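Local coordinates for uncharacterized protein (Candida albicans, PDB 5K04) that probably serves as the non-catalytic, auxiliary subunit of the NatB N-terminal acetyltransferase complex, working with a catalytic partner that acetylates protein N-termini, at residues F618-L621 and K622-T626; S635-N638 and Y639-N643. All coordinates share one frame; numbering follows the deposited sequence.

In the fold
Contacts 1 and 2 are short stretches of two successive helices, 608-625 and 630-643, in a chain of helices and loops without strands whose family belongs to the TPR clan. Their centres lie about 12 Å apart, and the helices pack directly on each other. A side-chain amide of helix 608-625 probably bonds a backbone oxygen of helix 630-643, and Ile623 packs against Leu636 and Tyr637. Contact 1 is the more buried: most of its residues are enclosed, and a threonine hydroxyl turns back onto the helix backbone. Contact 2 lies nearer the surface, with more exposed polar side chains. There an asparagine amide closes the last turn beside a tyrosine ring.

Contact 1 (F618-L621 and K622-T626); sequences FNLL and KITKT
Phe618 and Lys622 run alongside each other, one turn apart on helix 608-625, part of the all-helical array of this TPR-clan subunit. A chi1 of 176° sets CG of Phe618 opposite the backbone N and lays the ring beside Lys622. The aliphatic part of the lysine meets the far end of the ring. Lys622 CG lies over one ring face, and Lys622 CD comes within 3.5 Å of Phe618 CZ. The contact is thus made by methylenes. In the backbone, Lys622 N donates to Phe618 O over 3.0 Å in a fairly straight bond of 163°.

On another side of the helix, Ile623 CD1 packs 3.2 Å from Asn619 O, which accepts the backbone bond from Ile623 N. The side-chain amide of Asn619 turns to a different helix, where ND2 bonds to Leu636 O. Leu620 and Leu621 point into the packing against helix 661-682. Near the end of the helix, Lys625 N bonds to Leu621 O at 2.7 Å, while Lys625 NZ reaches the backbone oxygens of Val584 and Glu586.

Leu620 O has two donors, Thr624 N and Thr624 OG1, which approach from opposite faces of the carbonyl plane. With chi1 at 56°, the threonine hydroxyl folds back on its own helix, and Thr624 OG1 sits 2.8 Å from Leu620 O.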
ATOM      1  N   PHE A 618     -19.615  20.358 -15.888  1.00 45.37           N
ATOM      2  CA  PHE A 618     -20.367  19.589 -16.872  1.00 43.69           C
ATOM      3  C   PHE A 618     -20.923  20.493 -17.969  1.00 45.50           C
ATOM      4  O   PHE A 618     -20.799  20.191 -19.161  1.00 37.97           O
ATOM      5  CB  PHE A 618     -21.492  18.807 -16.179  1.00 41.91           C
ATOM      6  CG  PHE A 618     -22.383  18.046 -17.136  1.00 39.62           C
ATOM      7  CD1 PHE A 618     -22.004  16.800 -17.625  1.00 35.89           C
ATOM      8  CD2 PHE A 618     -23.584  18.588 -17.566  1.00 42.69           C
ATOM      9  CE1 PHE A 618     -22.813  16.094 -18.511  1.00 37.79           C
ATOM     10  CE2 PHE A 618     -24.403  17.896 -18.452  1.00 49.92           C
ATOM     11  CZ  PHE A 618     -24.011  16.637 -18.926  1.00 46.32           C
ATOM     12  N   ASN A 619     -21.542  21.611 -17.579  1.00 50.79           N
ATOM     13  CA  ASN A 619     -22.080  22.541 -18.565  1.00 48.93           C
ATOM     14  C   ASN A 619     -20.976  23.118 -19.435  1.00 46.70           C
ATOM     15  O   ASN A 619     -21.177  23.353 -20.638  1.00 33.10           O
ATOM     16  CB  ASN A 619     -22.847  23.663 -17.856  1.00 47.30           C
ATOM     17  CG  ASN A 619     -24.150  23.174 -17.243  1.00 39.44           C
ATOM     18  OD1 ASN A 619     -24.274  22.009 -16.873  1.00 31.98           O
ATOM     19  ND2 ASN A 619     -25.137  24.055 -17.177  1.00 48.74           N
ATOM     20  N   LEU A 620     -19.804  23.360 -18.838  1.00 46.72           N
ATOM     21  CA  LEU A 620     -18.694  23.961 -19.567  1.00 44.00           C
ATOM     22  C   LEU A 620     -18.173  23.014 -20.637  1.00 43.05           C
ATOM     23  O   LEU A 620     -17.899  23.431 -21.770  1.00 34.18           O
ATOM     24  CB  LEU A 620     -17.579  24.336 -18.591  1.00 45.59           C
ATOM     25  CG  LEU A 620     -16.279  24.868 -19.204  1.00 49.82           C
ATOM     26  CD1 LEU A 620     -16.541  26.151 -20.001  1.00 41.53           C
ATOM     27  CD2 LEU A 620     -15.207  25.086 -18.134  1.00 46.87           C
ATOM     28  N   LEU A 621     -18.045  21.731 -20.295  1.00 44.17           N
ATOM     29  CA  LEU A 621     -17.480  20.757 -21.217  1.00 42.40           C
ATOM     30  C   LEU A 621     -18.469  20.400 -22.316  1.00 35.45           C
ATOM     31  O   LEU A 621     -18.074  20.226 -23.472  1.00 33.15           O
ATOM     32  CB  LEU A 621     -17.050  19.517 -20.436  1.00 46.75           C
ATOM     33  CG  LEU A 621     -16.036  19.827 -19.326  1.00 45.11           C
ATOM     34  CD1 LEU A 621     -15.898  18.659 -18.366  1.00 44.06           C
ATOM     35  CD2 LEU A 621     -14.681  20.179 -19.923  1.00 45.40           C
ATOM     36  N   LYS A 622     -19.759  20.300 -21.969  1.00 49.68           N
ATOM     37  CA  LYS A 622     -20.793  19.988 -22.955  1.00 54.59           C
ATOM     38  C   LYS A 622     -20.864  21.062 -24.037  1.00 51.62           C
ATOM     39  O   LYS A 622     -21.004  20.757 -25.228  1.00 40.72           O
ATOM     40  CB  LYS A 622     -22.149  19.828 -22.253  1.00 51.05           C
ATOM     41  CG  LYS A 622     -22.663  18.386 -22.206  1.00 55.08           C
ATOM     42  CD  LYS A 622     -24.160  18.318 -21.940  1.00 58.57           C
ATOM     43  CE  LYS A 622     -24.957  17.813 -23.129  1.00 55.20           C
ATOM     44  NZ  LYS A 622     -25.088  16.331 -23.168  1.00 62.00           N
ATOM     45  N   ILE A 623     -20.736  22.325 -23.632  1.00 54.96           N
ATOM     46  CA  ILE A 623     -20.831  23.460 -24.539  1.00 55.88           C
ATOM     47  C   ILE A 623     -19.598  23.578 -25.427  1.00 49.73           C
ATOM     48  O   ILE A 623     -19.696  24.015 -26.578  1.00 44.25           O
ATOM     49  CB  ILE A 623     -21.047  24.716 -23.685  1.00 62.59           C
ATOM     50  CG1 ILE A 623     -22.516  24.896 -23.338  1.00 67.23           C
ATOM     51  CG2 ILE A 623     -20.482  25.930 -24.314  1.00 67.00           C
ATOM     52  CD1 ILE A 623     -22.662  25.807 -22.160  1.00 78.50           C
ATOM     53  N   THR A 624     -18.430  23.189 -24.923  1.00 50.52           N
ATOM     54  CA  THR A 624     -17.183  23.312 -25.673  1.00 48.88           C
ATOM     55  C   THR A 624     -16.760  22.039 -26.397  1.00 46.65           C
ATOM     56  O   THR A 624     -16.072  22.131 -27.415  1.00 41.09           O
ATOM     57  CB  THR A 624     -16.053  23.734 -24.735  1.00 47.95           C
ATOM     58  OG1 THR A 624     -15.964  22.798 -23.651  1.00 33.42           O
ATOM     59  CG2 THR A 624     -16.328  25.135 -24.188  1.00 49.89           C
ATOM     60  N   LYS A 625     -17.163  20.860 -25.923  1.00 45.78           N
ATOM     61  CA  LYS A 625     -16.601  19.609 -26.420  1.00 48.56           C
ATOM     62  C   LYS A 625     -17.646  18.696 -27.057  1.00 52.45           C
ATOM     63  O   LYS A 625     -17.326  17.549 -27.397  1.00 50.93           O
ATOM     64  CB  LYS A 625     -15.882  18.865 -25.283  1.00 46.65           C
ATOM     65  CG  LYS A 625     -14.846  19.700 -24.526  1.00 45.87           C
ATOM     66  CD  LYS A 625     -13.669  20.044 -25.420  1.00 54.07           C
ATOM     67  CE  LYS A 625     -13.056  18.786 -26.010  1.00 51.16           C
ATOM     68  NZ  LYS A 625     -11.844  19.087 -26.798  1.00 54.49           N
ATOM     69  N   THR A 626     -18.885  19.157 -27.212  1.00 53.97           N
ATOM     70  CA  THR A 626     -19.907  18.387 -27.900  1.00 52.39           C
ATOM     71  C   THR A 626     -20.645  19.281 -28.879  1.00 52.86           C
ATOM     72  O   THR A 626     -20.596  20.508 -28.802  1.00 44.11           O
ATOM     73  CB  THR A 626     -20.924  17.739 -26.940  1.00 48.74           C
ATOM     74  OG1 THR A 626     -21.741  18.746 -26.327  1.00 36.38           O
ATOM     75  CG2 THR A 626     -20.199  16.950 -25.872  1.00 52.05           C
TER

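Contact 2 (S635-N638 and Y639-N643); sequences SLYN and YLQKN
Tyr637 O and Asn638 O accept two good i to i+4 bonds in this part of the helix. Gln641 N donates to Tyr637 O over 2.9 Å, and Lys642 N to Asn638 O over the same distance. The two preceding i to i+4 bonds are weak, with Leu640 N 3.5 Å from Leu636 O.

At the C-terminal end, the Asn643 side chain turns back on the helix. Its ND2 donates to Tyr639 O over 3.1 Å. The same nitrogen stands 3.2 Å above the plane of the Tyr639 ring, over its centre, so one nitrogen meets both the carbonyl oxygen and the ring face. Lys615 of helix 608-625 makes a cation-pi contact with this ring.

Further round, the Gln641 amide meets the Tyr637 ring at a slant, their planes 48° apart. Gln641 CG is opposite the backbone N (chi1 179°), and the extended chain brings OE1 within 3.2 Å of Tyr637 CE2. Asn638 runs beside Gln641 on the exposed side.

Helix 630-643 rests on two neighbours. Leu636, Tyr637 and Tyr639 pack on helix 608-625, and Tyr637 and Leu640 reach Leu691 of helix 686-695.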
ATOM      1  N   SER A 635     -29.167  26.912 -22.789  1.00 57.78           N
ATOM      2  CA  SER A 635     -29.599  26.528 -21.445  1.00 58.13           C
ATOM      3  C   SER A 635     -28.399  26.242 -20.550  1.00 48.97           C
ATOM      4  O   SER A 635     -28.266  26.823 -19.470  1.00 43.16           O
ATOM      5  CB  SER A 635     -30.541  25.324 -21.492  1.00 51.60           C
ATOM      6  OG  SER A 635     -29.924  24.227 -22.133  1.00 62.04           O
ATOM      7  N   LEU A 636     -27.507  25.354 -20.995  1.00 47.23           N
ATOM      8  CA  LEU A 636     -26.300  25.068 -20.222  1.00 45.30           C
ATOM      9  C   LEU A 636     -25.473  26.331 -19.983  1.00 48.21           C
ATOM     10  O   LEU A 636     -24.902  26.516 -18.900  1.00 34.70           O
ATOM     11  CB  LEU A 636     -25.478  24.006 -20.946  1.00 41.19           C
ATOM     12  CG  LEU A 636     -26.238  22.681 -21.061  1.00 47.83           C
ATOM     13  CD1 LEU A 636     -25.518  21.691 -21.952  1.00 50.17           C
ATOM     14  CD2 LEU A 636     -26.471  22.106 -19.666  1.00 40.32           C
ATOM     15  N   TYR A 637     -25.417  27.226 -20.974  1.00 55.37           N
ATOM     16  CA  TYR A 637     -24.583  28.410 -20.818  1.00 54.90           C
ATOM     17  C   TYR A 637     -25.217  29.434 -19.882  1.00 49.19           C
ATOM     18  O   TYR A 637     -24.494  30.132 -19.156  1.00 36.03           O
ATOM     19  CB  TYR A 637     -24.288  29.028 -22.184  1.00 51.04           C
ATOM     20  CG  TYR A 637     -23.899  30.479 -22.108  1.00 47.70           C
ATOM     21  CD1 TYR A 637     -22.672  30.855 -21.583  1.00 47.23           C
ATOM     22  CD2 TYR A 637     -24.769  31.478 -22.540  1.00 47.98           C
ATOM     23  CE1 TYR A 637     -22.313  32.176 -21.491  1.00 50.09           C
ATOM     24  CE2 TYR A 637     -24.414  32.822 -22.455  1.00 47.58           C
ATOM     25  CZ  TYR A 637     -23.177  33.155 -21.935  1.00 45.61           C
ATOM     26  OH  TYR A 637     -22.775  34.460 -21.835  1.00 38.92           O
ATOM     27  N   ASN A 638     -26.555  29.538 -19.892  1.00 46.74           N
ATOM     28  CA  ASN A 638     -27.244  30.457 -18.987  1.00 48.69           C
ATOM     29  C   ASN A 638     -26.956  30.115 -17.527  1.00 50.18           C
ATOM     30  O   ASN A 638     -26.778  31.013 -16.696  1.00 36.27           O
ATOM     31  CB  ASN A 638     -28.758  30.432 -19.241  1.00 55.38           C
ATOM     32  CG  ASN A 638     -29.201  31.354 -20.391  1.00 63.33           C
ATOM     33  OD1 ASN A 638     -28.452  32.212 -20.867  1.00 56.09           O
ATOM     34  ND2 ASN A 638     -30.437  31.172 -20.830  1.00 74.22           N
ATOM     35  N   TYR A 639     -26.893  28.818 -17.199  1.00 49.26           N
ATOM     36  CA  TYR A 639     -26.601  28.437 -15.823  1.00 44.92           C
ATOM     37  C   TYR A 639     -25.196  28.871 -15.415  1.00 40.17           C
ATOM     38  O   TYR A 639     -24.987  29.329 -14.285  1.00 33.61           O
ATOM     39  CB  TYR A 639     -26.790  26.934 -15.638  1.00 37.05           C
ATOM     40  CG  TYR A 639     -26.762  26.521 -14.177  1.00 48.49           C
ATOM     41  CD1 TYR A 639     -25.564  26.189 -13.543  1.00 47.24           C
ATOM     42  CD2 TYR A 639     -27.938  26.454 -13.431  1.00 47.52           C
ATOM     43  CE1 TYR A 639     -25.541  25.810 -12.202  1.00 49.84           C
ATOM     44  CE2 TYR A 639     -27.928  26.080 -12.096  1.00 47.95           C
ATOM     45  CZ  TYR A 639     -26.732  25.763 -11.482  1.00 52.71           C
ATOM     46  OH  TYR A 639     -26.726  25.387 -10.157  1.00 42.16           O
ATOM     47  N   LEU A 640     -24.221  28.746 -16.324  1.00 52.98           N
ATOM     48  CA  LEU A 640     -22.879  29.268 -16.055  1.00 50.35           C
ATOM     49  C   LEU A 640     -22.910  30.782 -15.868  1.00 45.21           C
ATOM     50  O   LEU A 640     -22.253  31.323 -14.975  1.00 33.94           O
ATOM     51  CB  LEU A 640     -21.923  28.894 -17.193  1.00 42.57           C
ATOM     52  CG  LEU A 640     -21.525  27.415 -17.339  1.00 43.81           C
ATOM     53  CD1 LEU A 640     -21.199  27.077 -18.792  1.00 43.80           C
ATOM     54  CD2 LEU A 640     -20.322  27.083 -16.466  1.00 41.68           C
ATOM     55  N   GLN A 641     -23.703  31.476 -16.686  1.00 52.10           N
ATOM     56  CA  GLN A 641     -23.754  32.932 -16.623  1.00 57.90           C
ATOM     57  C   GLN A 641     -24.329  33.416 -15.293  1.00 53.00           C
ATOM     58  O   GLN A 641     -23.830  34.382 -14.706  1.00 35.63           O
ATOM     59  CB  GLN A 641     -24.575  33.455 -17.807  1.00 63.80           C
ATOM     60  CG  GLN A 641     -24.741  34.964 -17.874  1.00 81.40           C
ATOM     61  CD  GLN A 641     -25.104  35.450 -19.275  1.00 90.98           C
ATOM     62  OE1 GLN A 641     -25.582  34.681 -20.114  1.00 89.13           O
ATOM     63  NE2 GLN A 641     -24.863  36.729 -19.534  1.00 94.30           N
ATOM     64  N   LYS A 642     -25.375  32.749 -14.797  1.00 49.01           N
ATOM     65  CA  LYS A 642     -26.023  33.192 -13.571  1.00 48.91           C
ATOM     66  C   LYS A 642     -25.134  32.976 -12.348  1.00 49.64           C
ATOM     67  O   LYS A 642     -25.234  33.728 -11.373  1.00 39.05           O
ATOM     68  CB  LYS A 642     -27.349  32.451 -13.400  1.00 55.65           C
ATOM     69  CG  LYS A 642     -28.594  33.314 -13.521  1.00 81.05           C
ATOM     70  CD  LYS A 642     -28.901  33.746 -14.964  1.00 91.99           C
ATOM     71  CE  LYS A 642     -30.132  34.666 -15.020  1.00 96.42           C
ATOM     72  NZ  LYS A 642     -30.382  35.255 -16.376  1.00100.33           N
ATOM     73  N   ASN A 643     -24.251  31.969 -12.384  1.00 41.99           N
ATOM     74  CA  ASN A 643     -23.552  31.504 -11.194  1.00 41.65           C
ATOM     75  C   ASN A 643     -22.049  31.767 -11.196  1.00 42.74           C
ATOM     76  O   ASN A 643     -21.408  31.581 -10.156  1.00 31.71           O
ATOM     77  CB  ASN A 643     -23.816  30.005 -11.006  1.00 44.19           C
ATOM     78  CG  ASN A 643     -25.254  29.715 -10.551  1.00 47.84           C
ATOM     79  OD1 ASN A 643     -25.712  30.211  -9.517  1.00 40.76           O
ATOM     80  ND2 ASN A 643     -25.976  28.924 -11.346  1.00 48.46           N
TER